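Local coordinates for protein beta-L-arabinobiosidase (Bacteroides thetaiotaomicron, PDB 5MQR) that probably hydrolyses glycosidic linkages in plant pectin, joining sialidase-like beta-propeller and carbohydrate-binding regions to a six-hairpin-type glycosidase region in one long chain, at residues P659-Q665 with W1051-D1057; A959-N963 with I1042-I1046; D483-L487 with P598-Y602. All blocks are in the same frame, centred on the assembly; numbering follows the deposited sequence.

How the contacts relate
Contacts 1 and 2 belong together. Both anchor residues of the glycosyl hydrolase family 65 C-terminal range, contact 1 through a strand pairing and contact 2 through a loop that meets a helix. Contact 2 is nested along the chain inside the loop closed by contact 1, and I1046 CD1 packs on W1051 and F1054. Contact 3 lies elsewhere, joining the loop 483-487 of the sialidase-like CBM range to strand 600-610, its centre about 49 Å from that of contact 1. The first two are buried, contact 3 only partly. Contact 1 combines backbone bonds with indole packing, contact 2 amides with waters, and contact 3 a leucine-on-tyrosine core with a lysine at its outer end.

Contact 1. Residues P659-Q665 with W1051-D1057; sequences PLFECPQ and WDWFCLD
P664 is the wedge here, driven into the corner between two indoles. Its CD lies over the face of W1051, 3.9 Å from the five-membered ring centroid, and its CG stands over W1053, 4.1 Å from the six-membered ring centroid. C663 continues the cover on the same face of W1051: with SG turned between the backbone N and the carbonyl carbon (chi1 73°), both CB and the sulfur rest over the benzo ring, SG 3.8 Å from its centroid. Q665 closes the rim. Its extended chain brings OE1 to 3.1 Å from W1051 NE1, in the indole plane, with the amide almost perpendicular to the ring, while NE2 turns to E980.

Further along, strands 660-662 and 1053-1061 run antiparallel, with paired backbone bonds between L660 and D1057 and between E662 and C1055. L1056 CD1 fills the hollow beside P659 CB and F661 CB, 4.1 Å from each, and F661 CZ nudges W1051 CZ3. E662 crosses W1053 at about a right angle, CD 3.6 Å from CZ3, on its way to R1076 and Y1077.

The short strand thus becomes an edge of the five-stranded sheet in the family 65 C-terminal range. Apolar bumps do most of the filling. The buried carboxylates are held from outside the two segments, E662 by R1076 and Y1077 and D1057 by T1067 and backbone N-H groups of 619-621, so their charge is probably well compensated.

Contact 2. Residues A959-N963 with I1042-I1046; sequences ANFMN and INPLI
N1043 ND2 donates to N963 OD1 at 3.1 Å, a nearly straight bond (166° at the hydrogen) that ties helix 948-964, in the MGH1-like range of this six-hairpin-type glycosidase, to the loop following strand 1040-1042 in the family 65 C-terminal range. The two amides stand almost perpendicular. The acceptor lies in the amide plane of N1043, but the donor comes in well above the carbonyl plane of N963, off its lone pairs. Beside this bond L1045 brings its methyls to the helix: CD1 is 4.2 Å from A959 CB, and CD2 is 4.3 Å from CE of M962, a selenomethionine.

One step out, the N963 amide is fixed from behind. Its ND2 reaches one turn back along the helix to A959 O, at 2.9 Å, and that oxygen also takes the backbone N of N963 from the opposite face of its plane. Having CG anti to the carbonyl carbon (chi1 -83°) lets this side chain curl back to the helix while OD1 faces the loop. A leucine in place of N963 would probably strand N1043 ND2 without its protein acceptor and A959 O without its second donor. R1033 packs against N963.

Farther out, D972 and Y975 of helix 972-985 touch both M962 and L1045, and backbone bonds between N1043 and G1031 and between L1045 and L1029 seat the loop. Two waters complete the join. One links N963 ND2 to N1043 O; the other donates to M962 O and accepts from N1043 ND2 at 3.1 Å.

Contact 3. Residues D483-L487 with P598-Y602; sequences DKGIL and PLAEY
Two first torsions bring Y602 and L487 together: Y602 CG is anti to its carbonyl carbon (chi1 -55°), which stands the ring up from strand 600-610, and L487 CG is anti to its backbone N (chi1 -178°), which lays the leucine along it in the opposite direction. The sheets they come from face each other in a beta-sandwich-like arrangement; L487 belongs to the sialidase-like CBM range. Y602 pairs through its backbone with L450 in one sheet, L487 with L504 in the other. L487 CB sits over the centre of the ring in a CH-pi contact, 3.7 Å from the centroid, while L487 CD1 meets the CD2 side of the ring and L487 CD2 the CD1 side. L477 and A479 of strand 470-479 add to this core, touching L487 and Y602 respectively.

Toward the surface the loop runs over A600. G485, with a positive phi (76°), brings its CA to 4.0 Å from A600 CB, and its carbonyl carbon lies close to Y602 OH. A600 also bonds through its backbone to D452, which with D454, D457 and E597 binds a calcium ion, so this end of the strand starts next to the metal site.

K484 covers the outer end. Its CD rests 3.9 Å from P598 CB, and the chain then bends twice, so that NZ turns back to form a salt bridge with D483 OD1 on the syn side of the carboxylate. At the ring's far end one water bridges the segments, donating to K484 O at 2.8 Å and hydrogen-bonded to Y602 OH at 2.7 Å.

Contact 1. Residues P659-Q665 with W1051-D1057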
ATOM      1  N   PRO A 659      16.157  -8.728  -1.890  1.00 21.99           N
ATOM      2  CA  PRO A 659      15.024  -8.010  -1.341  1.00 21.96           C
ATOM      3  C   PRO A 659      15.137  -6.541  -1.718  1.00 21.61           C
ATOM      4  O   PRO A 659      16.254  -6.028  -1.943  1.00 21.73           O
ATOM      5  CB  PRO A 659      15.153  -8.227   0.182  1.00 22.07           C
ATOM      6  CG  PRO A 659      15.974  -9.469   0.314  1.00 22.35           C
ATOM      7  CD  PRO A 659      16.933  -9.401  -0.833  1.00 22.17           C
ATOM      8  N   LEU A 660      14.008  -5.868  -1.825  1.00 20.96           N
ATOM      9  CA  LEU A 660      14.012  -4.451  -2.183  1.00 20.86           C
ATOM     10  C   LEU A 660      13.735  -3.568  -0.974  1.00 20.75           C
ATOM     11  O   LEU A 660      12.955  -3.944  -0.107  1.00 22.00           O
ATOM     12  CB  LEU A 660      12.993  -4.186  -3.286  1.00 20.89           C
ATOM     13  CG  LEU A 660      13.197  -4.967  -4.598  1.00 21.21           C
ATOM     14  CD1 LEU A 660      12.004  -4.758  -5.527  1.00 21.69           C
ATOM     15  CD2 LEU A 660      14.481  -4.592  -5.324  1.00 21.12           C
ATOM     16  N   PHE A 661      14.353  -2.394  -0.936  1.00 20.08           N
ATOM     17  CA  PHE A 661      14.251  -1.485   0.199  1.00 20.24           C
ATOM     18  C   PHE A 661      14.105  -0.042  -0.294  1.00 19.56           C
ATOM     19  O   PHE A 661      14.666   0.342  -1.300  1.00 18.64           O
ATOM     20  CB  PHE A 661      15.515  -1.619   1.099  1.00 20.93           C
ATOM     21  CG  PHE A 661      15.648  -0.542   2.162  1.00 21.12           C
ATOM     22  CD1 PHE A 661      14.948  -0.622   3.347  1.00 21.60           C
ATOM     23  CD2 PHE A 661      16.471   0.547   1.974  1.00 21.13           C
ATOM     24  CE1 PHE A 661      15.059   0.371   4.321  1.00 21.29           C
ATOM     25  CE2 PHE A 661      16.584   1.539   2.942  1.00 21.63           C
ATOM     26  CZ  PHE A 661      15.866   1.455   4.114  1.00 21.45           C
ATOM     27  N   GLU A 662      13.350   0.754   0.435  1.00 19.91           N
ATOM     28  CA  GLU A 662      13.401   2.199   0.267  1.00 20.47           C
ATOM     29  C   GLU A 662      13.115   2.895   1.560  1.00 20.64           C
ATOM     30  O   GLU A 662      12.428   2.362   2.433  1.00 20.43           O
ATOM     31  CB  GLU A 662      12.410   2.721  -0.786  1.00 21.09           C
ATOM     32  CG  GLU A 662      10.932   2.494  -0.470  1.00 21.50           C
ATOM     33  CD  GLU A 662       9.980   3.288  -1.364  1.00 21.89           C
ATOM     34  OE1 GLU A 662      10.390   3.779  -2.464  1.00 22.63           O
ATOM     35  OE2 GLU A 662       8.802   3.409  -0.957  1.00 21.72           O
ATOM     36  N   CYS A 663      13.632   4.114   1.638  1.00 20.84           N
ATOM     37  CA  CYS A 663      13.346   5.004   2.728  1.00 21.43           C
ATOM     38  C   CYS A 663      13.584   6.395   2.184  1.00 21.50           C
ATOM     39  O   CYS A 663      14.064   6.516   1.076  1.00 21.98           O
ATOM     40  CB  CYS A 663      14.239   4.663   3.914  1.00 21.96           C
ATOM     41  SG  CYS A 663      15.945   5.146   3.676  1.00 22.19           S
ATOM     42  N   PRO A 664      13.218   7.451   2.935  1.00 22.19           N
ATOM     43  CA  PRO A 664      13.367   8.846   2.466  1.00 22.17           C
ATOM     44  C   PRO A 664      14.778   9.419   2.586  1.00 22.23           C
ATOM     45  O   PRO A 664      14.999  10.550   2.177  1.00 22.28           O
ATOM     46  CB  PRO A 664      12.447   9.646   3.400  1.00 22.66           C
ATOM     47  CG  PRO A 664      11.914   8.689   4.412  1.00 22.89           C
ATOM     48  CD  PRO A 664      12.642   7.393   4.283  1.00 22.45           C
ATOM     49  N   GLN A 665      15.707   8.662   3.151  1.00 22.18           N
ATOM     50  CA  GLN A 665      17.067   9.126   3.347  1.00 22.79           C
ATOM     51  C   GLN A 665      17.935   8.458   2.284  1.00 23.11           C
ATOM     52  O   GLN A 665      18.099   7.227   2.272  1.00 22.21           O
ATOM     53  CB  GLN A 665      17.541   8.821   4.765  1.00 22.57           C
ATOM     54  CG  GLN A 665      18.736   9.657   5.211  1.00 23.08           C
ATOM     55  CD  GLN A 665      19.092   9.485   6.686  1.00 23.01           C
ATOM     56  OE1 GLN A 665      18.213   9.346   7.549  1.00 23.53           O
ATOM     57  NE2 GLN A 665      20.373   9.490   6.978  1.00 22.64           N
ATOM     58  N   TRP A1051      11.674   8.602  10.055  1.00 25.86           N
ATOM     59  CA  TRP A1051      11.222   8.439   8.680  1.00 24.65           C
ATOM     60  C   TRP A1051       9.678   8.334   8.561  1.00 24.28           C
ATOM     61  O   TRP A1051       9.051   7.489   9.207  1.00 24.58           O
ATOM     62  CB  TRP A1051      11.844   7.169   8.068  1.00 23.62           C
ATOM     63  CG  TRP A1051      13.322   7.222   7.873  1.00 24.05           C
ATOM     64  CD1 TRP A1051      14.126   8.344   7.821  1.00 24.01           C
ATOM     65  CD2 TRP A1051      14.189   6.107   7.641  1.00 23.55           C
ATOM     66  NE1 TRP A1051      15.428   7.978   7.631  1.00 23.66           N
ATOM     67  CE2 TRP A1051      15.495   6.615   7.510  1.00 23.53           C
ATOM     68  CE3 TRP A1051      13.988   4.723   7.555  1.00 23.41           C
ATOM     69  CZ2 TRP A1051      16.598   5.788   7.286  1.00 23.33           C
ATOM     70  CZ3 TRP A1051      15.082   3.903   7.348  1.00 23.25           C
ATOM     71  CH2 TRP A1051      16.373   4.444   7.200  1.00 23.26           C
ATOM     72  N   ASP A1052       9.081   9.141   7.687  1.00 24.09           N
ATOM     73  CA  ASP A1052       7.641   9.078   7.457  1.00 24.32           C
ATOM     74  C   ASP A1052       7.211   7.770   6.817  1.00 23.50           C
ATOM     75  O   ASP A1052       6.060   7.373   6.960  1.00 23.69           O
ATOM     76  CB  ASP A1052       7.171  10.216   6.559  1.00 25.04           C
ATOM     77  CG  ASP A1052       7.222  11.555   7.238  1.00 25.95           C
ATOM     78  OD1 ASP A1052       7.398  11.636   8.482  1.00 26.14           O
ATOM     79  OD2 ASP A1052       7.061  12.541   6.504  1.00 27.24           O
ATOM     80  N   TRP A1053       8.126   7.101   6.124  1.00 22.60           N
ATOM     81  CA  TRP A1053       7.803   5.830   5.497  1.00 22.01           C
ATOM     82  C   TRP A1053       9.045   5.056   5.226  1.00 21.41           C
ATOM     83  O   TRP A1053      10.116   5.638   5.114  1.00 21.44           O
ATOM     84  CB  TRP A1053       7.064   6.060   4.166  1.00 21.69           C
ATOM     85  CG  TRP A1053       7.678   7.109   3.290  1.00 21.90           C
ATOM     86  CD1 TRP A1053       7.366   8.458   3.255  1.00 22.60           C
ATOM     87  CD2 TRP A1053       8.721   6.921   2.340  1.00 22.03           C
ATOM     88  NE1 TRP A1053       8.164   9.105   2.334  1.00 22.54           N
ATOM     89  CE2 TRP A1053       8.998   8.184   1.756  1.00 22.37           C
ATOM     90  CE3 TRP A1053       9.469   5.806   1.929  1.00 22.17           C
ATOM     91  CZ2 TRP A1053       9.980   8.354   0.765  1.00 22.81           C
ATOM     92  CZ3 TRP A1053      10.443   5.975   0.936  1.00 22.65           C
ATOM     93  CH2 TRP A1053      10.693   7.244   0.371  1.00 22.62           C
ATOM     94  N   PHE A1054       8.896   3.743   5.108  1.00 20.75           N
ATOM     95  CA  PHE A1054       9.951   2.901   4.534  1.00 20.76           C
ATOM     96  C   PHE A1054       9.358   1.562   4.199  1.00 20.79           C
ATOM     97  O   PHE A1054       8.248   1.243   4.637  1.00 20.70           O
ATOM     98  CB  PHE A1054      11.166   2.721   5.471  1.00 21.00           C
ATOM     99  CG  PHE A1054      10.834   2.129   6.814  1.00 21.42           C
ATOM    100  CD1 PHE A1054      10.697   0.765   6.974  1.00 21.82           C
ATOM    101  CD2 PHE A1054      10.682   2.943   7.927  1.00 22.03           C
ATOM    102  CE1 PHE A1054      10.392   0.215   8.219  1.00 22.28           C
ATOM    103  CE2 PHE A1054      10.371   2.408   9.174  1.00 22.52           C
ATOM    104  CZ  PHE A1054      10.232   1.036   9.321  1.00 22.70           C
ATOM    105  N   CYS A1055      10.107   0.753   3.468  1.00 20.72           N
ATOM    106  CA  CYS A1055       9.606  -0.564   3.123  1.00 20.82           C
ATOM    107  C   CYS A1055      10.720  -1.520   2.774  1.00 20.17           C
ATOM    108  O   CYS A1055      11.626  -1.175   2.038  1.00 19.63           O
ATOM    109  CB  CYS A1055       8.634  -0.442   1.940  1.00 21.00           C
ATOM    110  SG  CYS A1055       8.082  -2.022   1.280  1.00 21.79           S
ATOM    111  N   LEU A1056      10.645  -2.716   3.328  1.00 20.37           N
ATOM    112  CA  LEU A1056      11.462  -3.834   2.881  1.00 20.39           C
ATOM    113  C   LEU A1056      10.529  -4.845   2.265  1.00 19.94           C
ATOM    114  O   LEU A1056       9.602  -5.302   2.889  1.00 19.81           O
ATOM    115  CB  LEU A1056      12.228  -4.471   4.024  1.00 20.67           C
ATOM    116  CG  LEU A1056      13.137  -5.642   3.631  1.00 20.78           C
ATOM    117  CD1 LEU A1056      14.371  -5.164   2.870  1.00 20.83           C
ATOM    118  CD2 LEU A1056      13.542  -6.412   4.879  1.00 21.29           C
ATOM    119  N   ASP A1057      10.807  -5.203   1.028  1.00 20.98           N
ATOM    120  CA  ASP A1057       9.910  -6.011   0.221  1.00 21.38           C
ATOM    121  C   ASP A1057      10.707  -7.095  -0.467  1.00 21.42           C
ATOM    122  O   ASP A1057      11.944  -7.069  -0.498  1.00 21.37           O
ATOM    123  CB  ASP A1057       9.266  -5.117  -0.823  1.00 21.73           C
ATOM    124  CG  ASP A1057       7.870  -5.547  -1.211  1.00 22.38           C
ATOM    125  OD1 ASP A1057       7.439  -6.693  -0.965  1.00 22.71           O
ATOM    126  OD2 ASP A1057       7.185  -4.698  -1.801  1.00 23.25           O
TER

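Contact 2. Residues A959-N963 with I1042-I1046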
ATOM      1  N   ALA A 959      22.030  -5.164  18.371  1.00 23.77           N
ATOM      2  CA  ALA A 959      20.662  -5.515  18.015  1.00 23.66           C
ATOM      3  C   ALA A 959      20.145  -6.680  18.843  1.00 23.86           C
ATOM      4  O   ALA A 959      19.010  -6.637  19.294  1.00 23.39           O
ATOM      5  CB  ALA A 959      20.554  -5.835  16.527  1.00 23.27           C
ATOM      6  N   ASN A 960      20.965  -7.720  19.036  1.00 24.15           N
ATOM      7  CA  ASN A 960      20.542  -8.861  19.856  1.00 24.73           C
ATOM      8  C   ASN A 960      20.223  -8.410  21.266  1.00 25.05           C
ATOM      9  O   ASN A 960      19.201  -8.783  21.835  1.00 24.82           O
ATOM     10  CB  ASN A 960      21.619  -9.944  19.906  1.00 25.07           C
ATOM     11  CG  ASN A 960      21.706 -10.759  18.631  1.00 24.94           C
ATOM     12  OD1 ASN A 960      20.810 -10.752  17.780  1.00 24.49           O
ATOM     13  ND2 ASN A 960      22.794 -11.496  18.508  1.00 24.99           N
ATOM     14  N   PHE A 961      21.134  -7.612  21.812  1.00 25.34           N
ATOM     15  CA  PHE A 961      21.001  -7.057  23.141  1.00 26.46           C
ATOM     16  C   PHE A 961      19.715  -6.258  23.240  1.00 26.68           C
ATOM     17  O   PHE A 961      18.955  -6.448  24.178  1.00 26.69           O
ATOM     18  CB  PHE A 961      22.184  -6.155  23.447  1.00 26.91           C
ATOM     19  CG  PHE A 961      22.181  -5.587  24.835  1.00 28.12           C
ATOM     20  CD1 PHE A 961      22.271  -6.428  25.955  1.00 28.39           C
ATOM     21  CD2 PHE A 961      22.186  -4.191  25.033  1.00 28.38           C
ATOM     22  CE1 PHE A 961      22.313  -5.886  27.223  1.00 29.12           C
ATOM     23  CE2 PHE A 961      22.236  -3.656  26.307  1.00 28.40           C
ATOM     24  CZ  PHE A 961      22.283  -4.499  27.393  1.00 28.94           C
HETATM   25  N   MSE A 962      19.457  -5.408  22.253  1.00 26.52           N
HETATM   26  CA  MSE A 962      18.258  -4.562  22.288  1.00 27.37           C
HETATM   27  C   MSE A 962      16.975  -5.332  22.078  1.00 27.33           C
HETATM   28  O   MSE A 962      15.930  -4.973  22.641  1.00 27.76           O
HETATM   29  CB  MSE A 962      18.393  -3.448  21.274  1.00 27.84           C
HETATM   30  CG  MSE A 962      19.428  -2.451  21.783  1.00 29.36           C
HETATM   31 SE   MSE A 962      19.760  -1.065  20.427  1.00 30.95          SE
HETATM   32  CE  MSE A 962      18.116  -0.046  20.761  1.00 30.64           C
ATOM     33  N   ASN A 963      17.030  -6.392  21.283  1.00 26.85           N
ATOM     34  CA  ASN A 963      15.863  -7.240  21.074  1.00 27.37           C
ATOM     35  C   ASN A 963      15.598  -8.246  22.192  1.00 28.09           C
ATOM     36  O   ASN A 963      14.444  -8.476  22.511  1.00 28.01           O
ATOM     37  CB  ASN A 963      15.973  -8.017  19.760  1.00 27.08           C
ATOM     38  CG  ASN A 963      15.543  -7.208  18.579  1.00 26.49           C
ATOM     39  OD1 ASN A 963      14.366  -7.226  18.223  1.00 27.20           O
ATOM     40  ND2 ASN A 963      16.482  -6.474  17.967  1.00 25.57           N
ATOM     41  N   ILE A1042       8.929  -8.858  14.066  1.00 26.83           N
ATOM     42  CA  ILE A1042       9.671  -7.666  13.700  1.00 26.57           C
ATOM     43  C   ILE A1042       9.733  -6.703  14.856  1.00 26.19           C
ATOM     44  O   ILE A1042       8.852  -6.676  15.706  1.00 25.99           O
ATOM     45  CB  ILE A1042       9.141  -6.945  12.439  1.00 26.50           C
ATOM     46  CG1 ILE A1042       7.889  -6.107  12.726  1.00 26.85           C
ATOM     47  CG2 ILE A1042       8.894  -7.952  11.335  1.00 26.63           C
ATOM     48  CD1 ILE A1042       7.385  -5.333  11.515  1.00 26.51           C
ATOM     49  N   ASN A1043      10.789  -5.901  14.861  1.00 25.64           N
ATOM     50  CA  ASN A1043      10.994  -4.907  15.894  1.00 25.62           C
ATOM     51  C   ASN A1043      11.990  -3.896  15.366  1.00 25.63           C
ATOM     52  O   ASN A1043      13.181  -3.987  15.652  1.00 25.50           O
ATOM     53  CB  ASN A1043      11.501  -5.574  17.175  1.00 26.01           C
ATOM     54  CG  ASN A1043      11.649  -4.588  18.313  1.00 26.29           C
ATOM     55  OD1 ASN A1043      10.832  -3.678  18.455  1.00 26.42           O
ATOM     56  ND2 ASN A1043      12.712  -4.722  19.084  1.00 25.98           N
ATOM     57  N   PRO A1044      11.518  -2.950  14.544  1.00 26.09           N
ATOM     58  CA  PRO A1044      12.428  -1.955  13.980  1.00 26.03           C
ATOM     59  C   PRO A1044      13.095  -1.101  15.037  1.00 26.14           C
ATOM     60  O   PRO A1044      12.448  -0.677  15.970  1.00 26.07           O
ATOM     61  CB  PRO A1044      11.528  -1.086  13.112  1.00 25.80           C
ATOM     62  CG  PRO A1044      10.273  -1.848  12.944  1.00 26.14           C
ATOM     63  CD  PRO A1044      10.126  -2.704  14.151  1.00 26.48           C
ATOM     64  N   LEU A1045      14.385  -0.863  14.876  1.00 26.84           N
ATOM     65  CA  LEU A1045      15.124   0.009  15.770  1.00 28.51           C
ATOM     66  C   LEU A1045      15.339   1.360  15.098  1.00 30.02           C
ATOM     67  O   LEU A1045      16.445   1.852  14.991  1.00 32.80           O
ATOM     68  CB  LEU A1045      16.467  -0.639  16.153  1.00 27.57           C
ATOM     69  CG  LEU A1045      16.376  -2.055  16.691  1.00 27.44           C
ATOM     70  CD1 LEU A1045      17.766  -2.656  16.802  1.00 27.36           C
ATOM     71  CD2 LEU A1045      15.611  -2.101  17.998  1.00 27.99           C
ATOM     72  N   ILE A1046      14.269   1.939  14.603  1.00 32.13           N
ATOM     73  CA  ILE A1046      14.289   3.258  14.014  1.00 32.24           C
ATOM     74  C   ILE A1046      13.525   4.084  15.040  1.00 32.47           C
ATOM     75  O   ILE A1046      12.509   3.629  15.539  1.00 34.07           O
ATOM     76  CB  ILE A1046      13.601   3.218  12.654  1.00 32.01           C
ATOM     77  CG1 ILE A1046      14.381   2.280  11.757  1.00 32.29           C
ATOM     78  CG2 ILE A1046      13.529   4.604  12.028  1.00 32.22           C
ATOM     79  CD1 ILE A1046      13.754   2.051  10.401  1.00 32.27           C
TER
HETATM   80  O   HOH W   1      13.858  -2.980  21.345  1.00 43.76           O
HETATM   81  O   HOH W   2      15.624  -5.139  15.457  1.00 21.86           O

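Contact 3. Residues D483-L487 with P598-Y602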
ATOM      1  N   ASP A 483     -27.091 -17.929 -28.260  1.00 33.78           N
ATOM      2  CA  ASP A 483     -27.759 -17.400 -29.450  1.00 34.36           C
ATOM      3  C   ASP A 483     -28.150 -15.926 -29.290  1.00 33.60           C
ATOM      4  O   ASP A 483     -28.849 -15.389 -30.131  1.00 33.57           O
ATOM      5  CB  ASP A 483     -28.983 -18.267 -29.777  1.00 35.41           C
ATOM      6  CG  ASP A 483     -30.017 -18.290 -28.653  1.00 35.69           C
ATOM      7  OD1 ASP A 483     -29.798 -17.708 -27.573  1.00 35.75           O
ATOM      8  OD2 ASP A 483     -31.065 -18.926 -28.848  1.00 37.90           O
ATOM      9  N   LYS A 484     -27.693 -15.289 -28.211  1.00 32.87           N
ATOM     10  CA  LYS A 484     -27.979 -13.885 -27.923  1.00 32.01           C
ATOM     11  C   LYS A 484     -26.951 -13.350 -26.908  1.00 30.95           C
ATOM     12  O   LYS A 484     -26.253 -14.129 -26.246  1.00 30.24           O
ATOM     13  CB  LYS A 484     -29.390 -13.721 -27.359  1.00 32.41           C
ATOM     14  CG  LYS A 484     -29.605 -14.401 -26.015  1.00 33.23           C
ATOM     15  CD  LYS A 484     -31.004 -14.171 -25.462  1.00 34.20           C
ATOM     16  CE  LYS A 484     -32.055 -15.073 -26.111  1.00 35.40           C
ATOM     17  NZ  LYS A 484     -31.902 -16.487 -25.681  1.00 36.31           N
ATOM     18  N   GLY A 485     -26.889 -12.030 -26.777  1.00 29.77           N
ATOM     19  CA  GLY A 485     -25.978 -11.388 -25.845  1.00 29.46           C
ATOM     20  C   GLY A 485     -24.530 -11.377 -26.319  1.00 29.21           C
ATOM     21  O   GLY A 485     -24.162 -11.995 -27.330  1.00 29.64           O
ATOM     22  N   ILE A 486     -23.706 -10.686 -25.552  1.00 28.70           N
ATOM     23  CA  ILE A 486     -22.278 -10.652 -25.800  1.00 28.61           C
ATOM     24  C   ILE A 486     -21.546 -10.556 -24.463  1.00 27.23           C
ATOM     25  O   ILE A 486     -22.026  -9.903 -23.542  1.00 26.65           O
ATOM     26  CB  ILE A 486     -21.918  -9.497 -26.771  1.00 29.72           C
ATOM     27  CG1 ILE A 486     -20.443  -9.574 -27.207  1.00 31.01           C
ATOM     28  CG2 ILE A 486     -22.186  -8.145 -26.129  1.00 29.48           C
ATOM     29  CD1 ILE A 486     -20.081  -8.654 -28.377  1.00 31.50           C
ATOM     30  N   LEU A 487     -20.410 -11.251 -24.348  1.00 26.53           N
ATOM     31  CA  LEU A 487     -19.484 -11.041 -23.230  1.00 25.58           C
ATOM     32  C   LEU A 487     -18.121 -10.689 -23.783  1.00 25.13           C
ATOM     33  O   LEU A 487     -17.552 -11.462 -24.550  1.00 25.39           O
ATOM     34  CB  LEU A 487     -19.371 -12.285 -22.358  1.00 25.60           C
ATOM     35  CG  LEU A 487     -18.467 -12.130 -21.135  1.00 24.88           C
ATOM     36  CD1 LEU A 487     -19.065 -11.190 -20.096  1.00 24.29           C
ATOM     37  CD2 LEU A 487     -18.217 -13.492 -20.543  1.00 25.12           C
ATOM     38  N   PRO A 598     -33.750  -9.365 -24.444  1.00 32.75           N
ATOM     39  CA  PRO A 598     -33.879 -10.692 -23.806  1.00 32.81           C
ATOM     40  C   PRO A 598     -32.679 -10.985 -22.902  1.00 31.66           C
ATOM     41  O   PRO A 598     -31.551 -10.634 -23.235  1.00 30.99           O
ATOM     42  CB  PRO A 598     -33.921 -11.675 -24.996  1.00 33.48           C
ATOM     43  CG  PRO A 598     -34.215 -10.826 -26.206  1.00 33.84           C
ATOM     44  CD  PRO A 598     -33.615  -9.468 -25.908  1.00 33.44           C
ATOM     45  N   LEU A 599     -32.933 -11.643 -21.779  1.00 31.50           N
ATOM     46  CA  LEU A 599     -31.920 -11.840 -20.743  1.00 31.20           C
ATOM     47  C   LEU A 599     -30.715 -12.623 -21.237  1.00 30.61           C
ATOM     48  O   LEU A 599     -30.879 -13.681 -21.834  1.00 30.98           O
ATOM     49  CB  LEU A 599     -32.538 -12.591 -19.568  1.00 31.97           C
ATOM     50  CG  LEU A 599     -31.652 -12.832 -18.341  1.00 32.34           C
ATOM     51  CD1 LEU A 599     -31.251 -11.501 -17.691  1.00 31.30           C
ATOM     52  CD2 LEU A 599     -32.419 -13.748 -17.380  1.00 33.00           C
ATOM     53  N   ALA A 600     -29.516 -12.093 -20.980  1.00 29.97           N
ATOM     54  CA  ALA A 600     -28.265 -12.821 -21.166  1.00 29.75           C
ATOM     55  C   ALA A 600     -27.594 -12.926 -19.817  1.00 29.80           C
ATOM     56  O   ALA A 600     -27.548 -11.933 -19.067  1.00 29.03           O
ATOM     57  CB  ALA A 600     -27.350 -12.097 -22.144  1.00 29.57           C
ATOM     58  N   GLU A 601     -27.085 -14.126 -19.511  1.00 30.08           N
ATOM     59  CA  GLU A 601     -26.363 -14.402 -18.277  1.00 30.03           C
ATOM     60  C   GLU A 601     -24.976 -14.955 -18.591  1.00 28.22           C
ATOM     61  O   GLU A 601     -24.812 -15.746 -19.514  1.00 27.49           O
ATOM     62  CB  GLU A 601     -27.086 -15.461 -17.422  1.00 32.71           C
ATOM     63  CG  GLU A 601     -28.570 -15.231 -17.195  1.00 35.50           C
ATOM     64  CD  GLU A 601     -29.109 -16.070 -16.045  1.00 37.56           C
ATOM     65  OE1 GLU A 601     -28.953 -17.316 -16.063  1.00 41.43           O
ATOM     66  OE2 GLU A 601     -29.678 -15.482 -15.114  1.00 38.70           O
ATOM     67  N   TYR A 602     -24.000 -14.579 -17.766  1.00 26.84           N
ATOM     68  CA  TYR A 602     -22.662 -15.191 -17.762  1.00 26.53           C
ATOM     69  C   TYR A 602     -22.216 -15.411 -16.334  1.00 26.61           C
ATOM     70  O   TYR A 602     -22.557 -14.642 -15.439  1.00 26.82           O
ATOM     71  CB  TYR A 602     -21.655 -14.305 -18.492  1.00 25.78           C
ATOM     72  CG  TYR A 602     -22.108 -13.971 -19.886  1.00 25.85           C
ATOM     73  CD1 TYR A 602     -21.879 -14.849 -20.941  1.00 26.12           C
ATOM     74  CD2 TYR A 602     -22.843 -12.806 -20.142  1.00 25.66           C
ATOM     75  CE1 TYR A 602     -22.330 -14.560 -22.229  1.00 26.41           C
ATOM     76  CE2 TYR A 602     -23.308 -12.525 -21.422  1.00 25.86           C
ATOM     77  CZ  TYR A 602     -23.036 -13.393 -22.458  1.00 26.19           C
ATOM     78  OH  TYR A 602     -23.480 -13.095 -23.716  1.00 26.56           O
TER
HETATM   79  O   HOH W   3     -24.080 -15.388 -24.909  1.00 23.20           O